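Local structure of serpin-12 (Manduca sexta, 6CJ7) at residues G56-E61 with Q299-N304; S259-P264 with I362-R367; A29-G34 with L287-V292; S202-R207 with I326-G331; P109-I114 with S121-T126. The protein probably inhibits serine proteases by the serpin mechanism and controls the prophenoloxidase activation system in larval hemolymph of the moth. One frame throughout, in Å; residues are numbered along the deposited sequence.

Contact 1. Residues G56-E61 with Q299-N304; sequences GNTLDE and QAELYN
Thr58 and Glu301 carry the direct hydrogen bond of this contact, in which the threonine hydroxyl oxygen OG1 accepts from the backbone amide. Glu301 N stands 2.9 Å from Thr58 OG1 with an N-H...O angle of 160°, a nearly straight bond that fixes the rotation of the threonine: OG1 sits beside its own backbone N (chi1 -56°), facing the loop. A water adds a second polar link, lying 2.7 Å from Thr58 OG1 and donating to Gln299 O at 3.1 Å. Ser294 OG is a further, weak partner of the same hydroxyl.

The polar core joins the first turn of helix 56-66 of the serpin fold to the loop that leads into the short strand 306-307. Glu301 and Ala55 also share a backbone hydrogen bond, so the loop is held at the start of the helix through main chain as well.

Van der Waals contacts accompany these bonds. The Glu301 side chain crosses the threonine at about a right angle, its CB 3.6 Å from Thr58 OG1, after which the bend at chi2 (-72°) turns the carboxylate away from the helix. The other branch, Thr58 CG2, meets Leu302 CD2 at 4.2 Å. A valine here would probably leave the Glu301 amide without its acceptor and the water without one of its two anchors.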
# COMPACT_ATOMS: atom_id res chain seq x y z
N GLY A 56 19.66 -19.47 -4.64
CA GLY A 56 20.67 -19.01 -5.59
C GLY A 56 20.59 -17.53 -5.86
O GLY A 56 20.41 -16.71 -4.95
N ASN A 57 20.72 -17.17 -7.14
CA ASN A 57 20.75 -15.75 -7.50
C ASN A 57 19.42 -15.06 -7.22
O ASN A 57 19.40 -13.86 -6.90
CB ASN A 57 21.13 -15.58 -8.97
CG ASN A 57 21.13 -14.12 -9.40
OD1 ASN A 57 20.38 -13.72 -10.30
ND2 ASN A 57 21.96 -13.31 -8.75
N THR A 58 18.29 -15.78 -7.33
CA THR A 58 17.00 -15.17 -7.03
C THR A 58 16.89 -14.81 -5.55
O THR A 58 16.40 -13.74 -5.19
CB THR A 58 15.87 -16.12 -7.43
OG1 THR A 58 16.03 -16.45 -8.83
CG2 THR A 58 14.49 -15.49 -7.22
N LEU A 59 17.32 -15.72 -4.68
CA LEU A 59 17.33 -15.44 -3.25
C LEU A 59 18.23 -14.25 -2.94
O LEU A 59 17.89 -13.40 -2.11
CB LEU A 59 17.78 -16.69 -2.49
CG LEU A 59 17.96 -16.61 -0.97
CD1 LEU A 59 16.63 -16.26 -0.26
CD2 LEU A 59 18.52 -17.92 -0.46
N ASP A 60 19.40 -14.19 -3.59
CA ASP A 60 20.34 -13.10 -3.37
C ASP A 60 19.72 -11.76 -3.74
O ASP A 60 19.79 -10.79 -2.97
CB ASP A 60 21.62 -13.36 -4.19
CG ASP A 60 22.60 -12.19 -4.13
OD1 ASP A 60 23.19 -11.94 -3.06
OD2 ASP A 60 22.79 -11.52 -5.17
N GLU A 61 19.08 -11.69 -4.92
CA GLU A 61 18.42 -10.46 -5.36
C GLU A 61 17.35 -10.02 -4.37
O GLU A 61 17.25 -8.84 -4.03
CB GLU A 61 17.80 -10.65 -6.75
CG GLU A 61 18.80 -10.57 -7.89
CD GLU A 61 18.15 -10.48 -9.28
OE1 GLU A 61 16.92 -10.63 -9.40
OE2 GLU A 61 18.90 -10.25 -10.26
N GLN A 299 15.07 -18.33 -15.65
CA GLN A 299 16.15 -18.68 -14.74
C GLN A 299 15.78 -18.46 -13.28
O GLN A 299 16.63 -18.64 -12.40
CB GLN A 299 17.42 -17.89 -15.07
CG GLN A 299 18.09 -18.31 -16.37
CD GLN A 299 17.27 -17.92 -17.58
OE1 GLN A 299 16.85 -16.77 -17.71
NE2 GLN A 299 17.02 -18.88 -18.47
N ALA A 300 14.53 -18.07 -13.00
CA ALA A 300 14.09 -17.89 -11.63
C ALA A 300 14.30 -19.15 -10.82
O ALA A 300 13.98 -20.25 -11.28
CB ALA A 300 12.62 -17.50 -11.59
N GLU A 301 14.83 -18.99 -9.62
CA GLU A 301 15.14 -20.10 -8.71
C GLU A 301 14.12 -20.07 -7.59
O GLU A 301 14.36 -19.51 -6.51
CB GLU A 301 16.57 -20.00 -8.19
CG GLU A 301 17.61 -20.21 -9.26
CD GLU A 301 17.68 -21.66 -9.69
OE1 GLU A 301 17.38 -22.55 -8.86
OE2 GLU A 301 18.02 -21.93 -10.86
N LEU A 302 12.96 -20.67 -7.85
CA LEU A 302 11.84 -20.73 -6.91
C LEU A 302 11.40 -22.17 -6.71
O LEU A 302 10.21 -22.45 -6.52
CB LEU A 302 10.67 -19.86 -7.41
CG LEU A 302 11.01 -18.38 -7.52
CD1 LEU A 302 10.00 -17.64 -8.41
CD2 LEU A 302 11.09 -17.75 -6.10
N TYR A 303 12.36 -23.10 -6.73
CA TYR A 303 12.02 -24.52 -6.66
C TYR A 303 11.41 -24.90 -5.32
O TYR A 303 10.68 -25.90 -5.25
CB TYR A 303 13.28 -25.35 -6.93
CG TYR A 303 12.98 -26.80 -7.21
CD1 TYR A 303 12.49 -27.18 -8.46
CD2 TYR A 303 13.17 -27.78 -6.24
CE1 TYR A 303 12.21 -28.51 -8.74
CE2 TYR A 303 12.88 -29.11 -6.51
CZ TYR A 303 12.40 -29.46 -7.75
OH TYR A 303 12.11 -30.78 -8.03
N ASN A 304 11.67 -24.15 -4.26
CA ASN A 304 11.07 -24.45 -2.97
C ASN A 304 9.70 -23.80 -2.80
O ASN A 304 9.13 -23.84 -1.70
CB ASN A 304 11.99 -24.04 -1.82
CG ASN A 304 13.18 -24.95 -1.68
OD1 ASN A 304 14.27 -24.49 -1.36
ND2 ASN A 304 12.98 -26.24 -1.91
O HOH W 1 18.12 -16.80 -10.43

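Contact 2. Residues S259-P264 with I362-R367; sequences SFLDLP and ILWDNR
Leu261 lays one methyl on the indole of Trp364. Its CD2 sits over the five-membered ring in a CH-pi contact, 3.8 Å from the ring centroid and 25° off the normal, displaced toward the rim on the nitrogen side, so that the nearest ring atom is Trp364 NE1 at 3.5 Å from Leu261 CD2. The other methyl turns to Asn366, with Leu261 CD1 at 4.1 Å from Asn366 OD1. That amide oxygen lies in the plane of the indole at its edge; the leucine thus touches the ring face with one methyl and, more loosely, lies near Asn366 with the other.

The indole projects from the strand toward the leucine with CG opposite the backbone N (chi1 -168°). Val257 and Ala258 of helix 254-260, together with Ile235 and Pro371, pack around it. Asn366 is positioned by polar partners, ND2 bonding to Asn230 O and OD1 to Ser233 OG.

Further out, Leu261 is held in a type I turn from Phe260 to Leu263 at the end region of helix 254-260. In the strand segment, Asp365 OD1 accepts from Arg367 N at 3.0 Å, an Asx turn closing strand 359-365, and also forms a salt bridge with Arg87.

No hydrogen bond joins the two segments directly. The methyl meets the pi face instead of approaching in line with the indole N-H, so cohesion here rests on dispersion and shape, joining the helix end to strand 359-365 of serpin sheet B.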
# COMPACT_ATOMS: atom_id res chain seq x y z
N SER A 259 8.92 9.83 13.26
CA SER A 259 9.10 10.89 14.25
C SER A 259 7.89 11.81 14.36
O SER A 259 7.72 12.45 15.41
CB SER A 259 10.34 11.73 13.91
OG SER A 259 10.03 12.73 12.95
N PHE A 260 7.06 11.90 13.32
CA PHE A 260 5.90 12.77 13.38
C PHE A 260 4.91 12.32 14.45
O PHE A 260 4.14 13.14 14.96
CB PHE A 260 5.21 12.83 12.01
CG PHE A 260 6.05 13.45 10.92
CD1 PHE A 260 7.08 14.32 11.22
CD2 PHE A 260 5.79 13.16 9.59
CE1 PHE A 260 7.85 14.89 10.21
CE2 PHE A 260 6.56 13.71 8.57
CZ PHE A 260 7.58 14.58 8.88
N LEU A 261 4.92 11.04 14.80
CA LEU A 261 4.06 10.55 15.87
C LEU A 261 4.50 11.06 17.24
O LEU A 261 3.75 10.90 18.22
CB LEU A 261 4.02 9.01 15.87
CG LEU A 261 3.28 8.29 14.74
CD1 LEU A 261 1.96 8.96 14.41
CD2 LEU A 261 4.13 8.15 13.47
N ASP A 262 5.67 11.67 17.35
CA ASP A 262 6.15 12.25 18.59
C ASP A 262 5.94 13.76 18.65
O ASP A 262 6.35 14.39 19.63
CB ASP A 262 7.63 11.93 18.80
CG ASP A 262 7.89 10.45 18.91
OD1 ASP A 262 7.03 9.74 19.48
OD2 ASP A 262 8.94 9.99 18.42
N LEU A 263 5.33 14.35 17.63
CA LEU A 263 5.09 15.78 17.64
C LEU A 263 4.11 16.15 18.75
O LEU A 263 3.16 15.40 19.01
CB LEU A 263 4.53 16.24 16.29
CG LEU A 263 5.50 16.27 15.11
CD1 LEU A 263 4.73 16.43 13.81
CD2 LEU A 263 6.51 17.40 15.30
N PRO A 264 4.31 17.28 19.42
CA PRO A 264 3.39 17.67 20.48
C PRO A 264 2.06 18.11 19.88
O PRO A 264 2.00 18.54 18.71
CB PRO A 264 4.11 18.85 21.16
CG PRO A 264 4.88 19.47 20.06
CD PRO A 264 5.33 18.32 19.17
N ILE A 362 -0.31 9.37 4.21
CA ILE A 362 0.31 8.10 4.58
C ILE A 362 -0.57 7.47 5.64
O ILE A 362 -0.86 8.11 6.65
CB ILE A 362 1.74 8.29 5.10
CG1 ILE A 362 2.62 8.88 3.99
CG2 ILE A 362 2.32 6.95 5.59
CD1 ILE A 362 4.02 9.22 4.43
N LEU A 363 -1.04 6.25 5.39
CA LEU A 363 -1.75 5.50 6.41
C LEU A 363 -0.73 4.72 7.21
O LEU A 363 0.01 3.90 6.66
CB LEU A 363 -2.79 4.57 5.78
CG LEU A 363 -3.57 3.79 6.86
CD1 LEU A 363 -4.55 4.72 7.59
CD2 LEU A 363 -4.28 2.59 6.24
N TRP A 364 -0.67 4.99 8.51
CA TRP A 364 0.38 4.48 9.38
C TRP A 364 -0.22 3.49 10.36
O TRP A 364 -1.26 3.76 10.97
CB TRP A 364 1.04 5.65 10.13
CG TRP A 364 2.31 5.33 10.86
CD1 TRP A 364 2.47 5.10 12.20
CD2 TRP A 364 3.61 5.24 10.28
NE1 TRP A 364 3.79 4.86 12.48
CE2 TRP A 364 4.51 4.94 11.32
CE3 TRP A 364 4.10 5.38 8.97
CZ2 TRP A 364 5.88 4.78 11.09
CZ3 TRP A 364 5.46 5.22 8.75
CH2 TRP A 364 6.33 4.92 9.80
N ASP A 365 0.42 2.32 10.49
CA ASP A 365 0.09 1.37 11.54
C ASP A 365 0.84 1.80 12.81
O ASP A 365 2.07 1.76 12.85
CB ASP A 365 0.46 -0.05 11.10
CG ASP A 365 -0.05 -1.12 12.06
OD1 ASP A 365 0.17 -1.00 13.30
OD2 ASP A 365 -0.69 -2.09 11.59
N ASN A 366 0.09 2.28 13.81
CA ASN A 366 0.70 2.87 15.00
C ASN A 366 1.34 1.83 15.91
O ASN A 366 2.12 2.20 16.80
CB ASN A 366 -0.34 3.65 15.79
CG ASN A 366 -0.80 4.88 15.07
OD1 ASN A 366 -0.07 5.43 14.26
ND2 ASN A 366 -2.02 5.33 15.36
N ARG A 367 0.97 0.57 15.77
CA ARG A 367 1.54 -0.45 16.64
C ARG A 367 2.80 -1.06 16.02
O ARG A 367 3.77 -1.34 16.72
CB ARG A 367 0.52 -1.56 16.93
CG ARG A 367 1.11 -2.74 17.75
CD ARG A 367 0.87 -2.55 19.19
NE ARG A 367 1.44 -3.59 20.07
CZ ARG A 367 0.72 -4.33 20.90
NH1 ARG A 367 -0.60 -4.18 20.97
NH2 ARG A 367 1.33 -5.22 21.67

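Contact 3. Residues A29-G34 with L287-V292; sequences ATEQSG and LNKMGV
The end of helix 19-31 and the end of helix 284-289 are joined at the surface of the serpin fold by a salt bridge between Glu31 and Lys289. Lys289 NZ donates to Glu31 OE2 at 2.7 Å. The ammonium uses one carboxylate oxygen, since Glu31 OE1 is 3.7 Å from Lys289 NZ, and it approaches from above the carboxylate plane, 80° out of it.

The two side chains approach from opposite directions, the ammonium over the carboxylate. Both are extended beyond CG; in Lys289 the chain is extended from chi2 to chi4, with chi3 (153°) somewhat off fully anti, which spans the wide separation of the backbones, whose closest CA atoms, those of Glu31 and Lys289, are 11.6 Å apart. The lysine's aliphatic part also lies near the acceptor, with Lys289 CD at 3.3 Å from Glu31 OE2.

Glu31 OE2 takes a second bond from Gln27 NE2, one turn earlier in the same helix, and this probably steadies the carboxylate. Met290, next to the lysine, packs on Phe20, Asn23 and Gln27, so side-chain packing against helix 19-31 accompanies the ion pair. Arg376 bonds to the carbonyl oxygens of Ala29, Gln32 and Gly34 and ties down the chain leaving the helix.

Both partners are exposed, so solvent would be expected to weaken the electrostatic gain. This is a solvent-exposed inter-helix salt bridge, tying together the end regions of helices 19-31 and 284-289 in the serpin fold.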
# COMPACT_ATOMS: atom_id res chain seq x y z
N ALA A 29 6.55 7.05 -8.57
CA ALA A 29 6.18 8.46 -8.55
C ALA A 29 7.03 9.31 -9.49
O ALA A 29 6.55 10.32 -10.01
CB ALA A 29 6.26 8.99 -7.12
N THR A 30 8.29 8.92 -9.73
CA THR A 30 9.12 9.70 -10.63
C THR A 30 8.78 9.48 -12.10
O THR A 30 9.23 10.26 -12.95
CB THR A 30 10.61 9.38 -10.43
OG1 THR A 30 10.89 8.07 -10.95
CG2 THR A 30 10.99 9.44 -8.97
N GLU A 31 8.01 8.44 -12.41
CA GLU A 31 7.79 8.03 -13.80
C GLU A 31 6.43 8.44 -14.35
O GLU A 31 6.20 8.29 -15.56
CB GLU A 31 7.92 6.52 -13.93
CG GLU A 31 9.30 5.99 -13.61
CD GLU A 31 9.30 4.49 -13.46
OE1 GLU A 31 8.27 3.86 -13.78
OE2 GLU A 31 10.33 3.95 -13.01
N GLN A 32 5.53 8.93 -13.52
CA GLN A 32 4.22 9.36 -13.99
C GLN A 32 3.73 10.47 -13.07
O GLN A 32 4.15 10.58 -11.92
CB GLN A 32 3.23 8.19 -14.02
CG GLN A 32 3.09 7.49 -12.68
CD GLN A 32 2.24 6.23 -12.75
OE1 GLN A 32 1.05 6.26 -12.42
NE2 GLN A 32 2.85 5.13 -13.16
N SER A 33 2.87 11.32 -13.61
CA SER A 33 2.18 12.33 -12.82
C SER A 33 0.81 11.79 -12.43
O SER A 33 0.45 10.65 -12.71
CB SER A 33 2.08 13.64 -13.60
OG SER A 33 1.40 13.43 -14.82
N GLY A 34 0.03 12.64 -11.78
CA GLY A 34 -1.32 12.24 -11.42
C GLY A 34 -1.38 11.58 -10.06
O GLY A 34 -0.37 11.34 -9.39
N LEU A 287 9.42 -3.68 -10.77
CA LEU A 287 10.29 -4.66 -10.13
C LEU A 287 11.50 -4.97 -11.00
O LEU A 287 12.60 -5.21 -10.48
CB LEU A 287 9.50 -5.93 -9.79
CG LEU A 287 8.44 -5.73 -8.70
CD1 LEU A 287 7.72 -7.03 -8.37
CD2 LEU A 287 9.06 -5.14 -7.46
N ASN A 288 11.35 -4.92 -12.33
CA ASN A 288 12.50 -5.08 -13.21
C ASN A 288 13.51 -3.95 -13.04
O ASN A 288 14.69 -4.15 -13.35
CB ASN A 288 12.05 -5.14 -14.68
CG ASN A 288 11.65 -6.54 -15.12
OD1 ASN A 288 12.16 -7.54 -14.61
ND2 ASN A 288 10.76 -6.62 -16.11
N LYS A 289 13.09 -2.78 -12.57
CA LYS A 289 13.99 -1.66 -12.31
C LYS A 289 14.59 -1.68 -10.91
O LYS A 289 15.60 -1.00 -10.68
CB LYS A 289 13.24 -0.32 -12.48
CG LYS A 289 12.81 0.01 -13.89
CD LYS A 289 12.12 1.37 -13.92
CE LYS A 289 12.27 2.04 -15.27
NZ LYS A 289 11.60 3.37 -15.30
N MET A 290 14.01 -2.44 -9.99
CA MET A 290 14.37 -2.38 -8.58
C MET A 290 15.23 -3.56 -8.14
O MET A 290 15.29 -3.86 -6.95
CB MET A 290 13.11 -2.31 -7.71
CG MET A 290 12.21 -1.11 -7.96
SD MET A 290 13.01 0.46 -7.63
CE MET A 290 13.33 0.30 -5.87
N GLY A 291 15.84 -4.27 -9.09
CA GLY A 291 16.86 -5.26 -8.76
C GLY A 291 16.36 -6.66 -8.50
O GLY A 291 17.13 -7.48 -7.97
N VAL A 292 15.12 -6.99 -8.85
CA VAL A 292 14.62 -8.34 -8.61
C VAL A 292 14.11 -8.94 -9.91
O VAL A 292 13.18 -9.75 -9.92
CB VAL A 292 13.53 -8.36 -7.52
CG1 VAL A 292 14.12 -7.96 -6.17
CG2 VAL A 292 12.38 -7.45 -7.87

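Contact 4. Residues S202-R207 with I326-G331; sequences SFMQTR and IDERGG
Met204 reaches across to the chain at Asp327 and Glu328 mainly by van der Waals contact. Its sulfur rests against the peptide joining them, with Met204 SD at 3.3 Å from Asp327 C and 3.5 Å from Glu328 N. The aliphatic part of Glu328 adds to this, its CG lying 3.8 Å from Met204 SD. Beyond the sulfur the side chain bends (chi3 -67°), carrying the methyl to the isoleucine, where Met204 CE touches Ile326 CD1 at 3.8 Å. With an alanine in place of Met204, the loss of sulfur and methyl is likely to open a gap beside the Asp327-Glu328 peptide and leave Ile326 CD1 without its methyl neighbour.

The polar interactions run around this packing instead of across it. Asp327 OD1 accepts from Arg329 N at 3.1 Å, with an N-H...O angle of 171°, in an Asx turn, and also pairs with Lys174; Asp327 O takes the Trp177 NE1 hydrogen. Glu328 is gripped at both carboxylate oxygens, by Lys274 NZ at OE2 and by Thr186 OG1 at OE1, which holds its charged end while its CG packs on the methionine.

In serpins this is the breach region, where the reactive-centre loop leaves the central sheet; the chain after Gly331 is not modelled until well into that loop. Strand 198-215, which bears Met204, runs antiparallel to both 187-192 and 265-282, and the latter also pairs with strand 317-326, from whose end Ile326 leads into the loop; Phe181 packs on both Met204 and Glu328.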
# COMPACT_ATOMS: atom_id res chain seq x y z
N SER A 202 -14.82 18.67 -1.91
CA SER A 202 -15.52 18.68 -0.62
C SER A 202 -14.50 18.64 0.51
O SER A 202 -13.88 17.60 0.77
CB SER A 202 -16.47 17.49 -0.53
OG SER A 202 -17.55 17.64 -1.43
N PHE A 203 -14.34 19.76 1.20
CA PHE A 203 -13.37 19.87 2.28
C PHE A 203 -14.06 19.63 3.61
O PHE A 203 -14.94 20.39 4.02
CB PHE A 203 -12.69 21.24 2.26
CG PHE A 203 -11.75 21.42 1.11
CD1 PHE A 203 -12.20 21.88 -0.12
CD2 PHE A 203 -10.40 21.13 1.26
CE1 PHE A 203 -11.33 22.06 -1.18
CE2 PHE A 203 -9.53 21.30 0.21
CZ PHE A 203 -9.99 21.77 -1.02
N MET A 204 -13.65 18.56 4.29
CA MET A 204 -14.03 18.36 5.68
C MET A 204 -13.27 19.36 6.54
O MET A 204 -12.13 19.71 6.26
CB MET A 204 -13.67 16.93 6.09
CG MET A 204 -14.23 15.93 5.13
SD MET A 204 -13.94 14.25 5.72
CE MET A 204 -12.14 14.19 5.58
N GLN A 205 -13.92 19.83 7.61
CA GLN A 205 -13.32 20.88 8.42
C GLN A 205 -13.50 20.59 9.90
O GLN A 205 -14.56 20.12 10.32
CB GLN A 205 -13.95 22.25 8.11
CG GLN A 205 -13.82 22.69 6.67
CD GLN A 205 -14.57 23.99 6.43
OE1 GLN A 205 -14.73 24.42 5.30
NE2 GLN A 205 -15.03 24.60 7.51
N THR A 206 -12.45 20.86 10.67
CA THR A 206 -12.53 20.81 12.13
C THR A 206 -11.40 21.65 12.70
O THR A 206 -10.45 22.01 11.99
CB THR A 206 -12.46 19.38 12.68
OG1 THR A 206 -12.87 19.38 14.05
CG2 THR A 206 -11.04 18.84 12.59
N ARG A 207 -11.51 21.96 13.99
CA ARG A 207 -10.44 22.62 14.72
C ARG A 207 -10.28 21.90 16.05
O ARG A 207 -11.17 21.96 16.91
CB ARG A 207 -10.72 24.11 14.94
CG ARG A 207 -9.62 24.80 15.71
CD ARG A 207 -9.85 26.28 15.81
NE ARG A 207 -8.97 26.89 16.79
CZ ARG A 207 -8.96 28.19 17.08
NH1 ARG A 207 -9.79 29.01 16.45
NH2 ARG A 207 -8.13 28.66 18.00
N ILE A 326 -11.53 8.06 2.60
CA ILE A 326 -11.77 8.80 3.84
C ILE A 326 -13.07 9.58 3.72
O ILE A 326 -13.46 10.01 2.63
CB ILE A 326 -10.60 9.74 4.22
CG1 ILE A 326 -10.45 10.91 3.26
CG2 ILE A 326 -9.27 8.97 4.33
CD1 ILE A 326 -9.53 11.97 3.83
N ASP A 327 -13.74 9.76 4.86
CA ASP A 327 -14.91 10.64 4.93
C ASP A 327 -15.02 11.16 6.36
O ASP A 327 -14.07 11.06 7.13
CB ASP A 327 -16.18 9.93 4.41
CG ASP A 327 -16.62 8.74 5.26
OD1 ASP A 327 -16.22 8.62 6.44
OD2 ASP A 327 -17.40 7.92 4.73
N GLU A 328 -16.19 11.71 6.71
CA GLU A 328 -16.32 12.43 7.98
C GLU A 328 -16.44 11.53 9.20
O GLU A 328 -16.31 12.03 10.32
CB GLU A 328 -17.55 13.34 7.96
CG GLU A 328 -17.51 14.51 6.97
CD GLU A 328 -18.07 14.17 5.60
OE1 GLU A 328 -18.40 15.12 4.86
OE2 GLU A 328 -18.17 12.99 5.22
N ARG A 329 -16.74 10.25 9.03
CA ARG A 329 -17.30 9.48 10.13
C ARG A 329 -16.27 9.22 11.23
O ARG A 329 -15.11 8.90 10.96
CB ARG A 329 -17.88 8.16 9.61
CG ARG A 329 -18.92 7.59 10.56
CD ARG A 329 -19.61 6.35 10.03
NE ARG A 329 -20.50 5.79 11.05
CZ ARG A 329 -20.30 4.62 11.65
NH1 ARG A 329 -19.26 3.88 11.33
NH2 ARG A 329 -21.16 4.20 12.57
N GLY A 330 -16.71 9.36 12.48
CA GLY A 330 -15.85 9.16 13.63
C GLY A 330 -16.60 8.55 14.79
O GLY A 330 -17.82 8.39 14.76
N GLY A 331 -15.85 8.23 15.84
CA GLY A 331 -16.42 7.66 17.06
C GLY A 331 -16.95 8.69 18.04
O GLY A 331 -17.37 9.78 17.65

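Contact 5. Residues P109-I114 with S121-T126; sequences PQFKRI and SDLTPT
Phe111 and Lys112 of helix 109-118 pack on Leu123 and Asp122 at the start of strand 123-126, a strand that runs parallel to 92-102 in the central serpin sheet. Helix and strand are joined by only a short turn, and a backbone bond between Ser121 and Ala115 draws the chain back toward the helix.

The tight side is apolar. Leu123 points to the helix and crosses the phenylalanine at about a right angle, meeting the ring obliquely with its CD2 at 3.5 Å from Phe111 CD1. The ring is swung to this side by CG lying opposite the backbone N (chi1 -175°). Both residues are buried and also pack on Leu305, while Met49 meets the phenylalanine and Val99 the leucine. The backbones come close here, the CA atoms of Lys112 and Leu123 being 5.2 Å apart.

The looser side is polar and partly exposed. Lys112 and Asp122 lie side by side, pointing the same way, and the lysine chain stays extended until a bend at chi4 (76°) brings its ammonium over to the aspartate. Lys112 NZ makes a salt bridge of 2.8 Å with Asp122 OD1, arriving on the syn side. The same oxygen also binds the strand's first amide, which probably helps to hold the carboxylate in place for the lysine: Leu123 N donates to Asp122 OD1 at 2.8 Å on its anti side, both donors approaching from one face of the carboxylate plane.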
# COMPACT_ATOMS: atom_id res chain seq x y z
N PRO A 109 4.52 -27.96 0.16
CA PRO A 109 3.67 -27.81 1.35
C PRO A 109 4.27 -26.92 2.42
O PRO A 109 3.52 -26.26 3.15
CB PRO A 109 3.51 -29.26 1.85
CG PRO A 109 3.86 -30.12 0.66
CD PRO A 109 4.91 -29.36 -0.08
N GLN A 110 5.60 -26.88 2.53
CA GLN A 110 6.24 -26.03 3.52
C GLN A 110 6.10 -24.56 3.16
O GLN A 110 5.84 -23.73 4.04
CB GLN A 110 7.72 -26.41 3.66
CG GLN A 110 8.53 -25.52 4.59
CD GLN A 110 9.93 -26.08 4.84
OE1 GLN A 110 10.70 -26.31 3.91
NE2 GLN A 110 10.27 -26.30 6.11
N PHE A 111 6.25 -24.22 1.88
CA PHE A 111 5.97 -22.85 1.45
C PHE A 111 4.53 -22.48 1.77
O PHE A 111 4.25 -21.38 2.27
CB PHE A 111 6.24 -22.71 -0.06
CG PHE A 111 6.09 -21.30 -0.58
CD1 PHE A 111 4.85 -20.79 -0.90
CD2 PHE A 111 7.21 -20.50 -0.76
CE1 PHE A 111 4.70 -19.50 -1.39
CE2 PHE A 111 7.07 -19.20 -1.27
CZ PHE A 111 5.81 -18.71 -1.57
N LYS A 112 3.60 -23.38 1.48
CA LYS A 112 2.20 -23.11 1.79
C LYS A 112 1.99 -22.88 3.28
O LYS A 112 1.27 -21.96 3.67
CB LYS A 112 1.31 -24.24 1.28
CG LYS A 112 -0.16 -24.07 1.64
CD LYS A 112 -0.97 -25.28 1.25
CE LYS A 112 -2.43 -25.15 1.66
NZ LYS A 112 -3.19 -24.25 0.78
N ARG A 113 2.64 -23.68 4.13
CA ARG A 113 2.50 -23.49 5.57
C ARG A 113 2.98 -22.11 6.01
O ARG A 113 2.32 -21.43 6.79
CB ARG A 113 3.27 -24.57 6.34
CG ARG A 113 2.49 -25.85 6.59
CD ARG A 113 3.31 -26.88 7.39
NE ARG A 113 3.64 -28.02 6.54
CZ ARG A 113 4.87 -28.32 6.12
NH1 ARG A 113 5.04 -29.36 5.33
NH2 ARG A 113 5.91 -27.60 6.51
N ILE A 114 4.14 -21.68 5.50
CA ILE A 114 4.67 -20.37 5.86
C ILE A 114 3.76 -19.27 5.33
O ILE A 114 3.55 -18.25 6.00
CB ILE A 114 6.11 -20.22 5.34
CG1 ILE A 114 7.01 -21.30 5.95
CG2 ILE A 114 6.67 -18.85 5.67
CD1 ILE A 114 8.34 -21.43 5.23
N SER A 121 -1.35 -15.30 3.69
CA SER A 121 -1.38 -15.55 2.26
C SER A 121 -1.63 -17.04 2.06
O SER A 121 -2.07 -17.74 2.99
CB SER A 121 -0.08 -15.05 1.61
OG SER A 121 -0.15 -15.12 0.19
N ASP A 122 -1.37 -17.54 0.86
CA ASP A 122 -1.63 -18.94 0.57
C ASP A 122 -0.89 -19.31 -0.71
O ASP A 122 -0.37 -18.45 -1.42
CB ASP A 122 -3.12 -19.21 0.42
CG ASP A 122 -3.53 -20.59 0.87
OD1 ASP A 122 -2.65 -21.48 1.01
OD2 ASP A 122 -4.75 -20.80 1.09
N LEU A 123 -0.82 -20.61 -0.97
CA LEU A 123 -0.34 -21.13 -2.24
C LEU A 123 -1.47 -21.98 -2.82
O LEU A 123 -1.81 -23.02 -2.25
CB LEU A 123 0.94 -21.93 -2.04
CG LEU A 123 1.69 -22.43 -3.28
CD1 LEU A 123 1.95 -21.33 -4.26
CD2 LEU A 123 3.00 -23.08 -2.86
N THR A 124 -2.03 -21.53 -3.94
CA THR A 124 -3.32 -22.03 -4.43
C THR A 124 -3.19 -22.64 -5.82
O THR A 124 -2.89 -21.92 -6.79
CB THR A 124 -4.34 -20.89 -4.45
OG1 THR A 124 -4.51 -20.36 -3.13
CG2 THR A 124 -5.70 -21.40 -4.94
N PRO A 125 -3.39 -23.95 -5.98
CA PRO A 125 -3.35 -24.54 -7.32
C PRO A 125 -4.44 -23.96 -8.20
O PRO A 125 -5.58 -23.77 -7.76
CB PRO A 125 -3.56 -26.04 -7.07
CG PRO A 125 -3.27 -26.24 -5.63
CD PRO A 125 -3.63 -24.96 -4.93
N THR A 126 -4.09 -23.68 -9.45
CA THR A 126 -4.96 -22.97 -10.38
C THR A 126 -4.78 -23.52 -11.79
O THR A 126 -3.64 -23.66 -12.25
CB THR A 126 -4.65 -21.46 -10.36
OG1 THR A 126 -4.80 -20.96 -9.03
CG2 THR A 126 -5.58 -20.70 -11.30

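How the contacts relate
From the N terminus the chain first opens contact 3, which ties helix 19-31 to helix 284-289, then contact 1, which ties helix 56-66 to the loop before strand 306-307. Contact 5 opens and closes soon afterwards, joining helix 109-118 to strand 123-126, and is nested inside both longer loops. Contact 4 links strand 198-215 to the loop after strand 317-326, and contact 2 links helix 254-260 to strand 359-365. Closures follow in the order 3, 1, 4 and 2, so contacts 3 and 1 each cross 4 and 2, and each other. Contact 1 touches contact 3 through Glu61 against Gly291 and Val292, and contact 5 where Asn304 packs on Phe111.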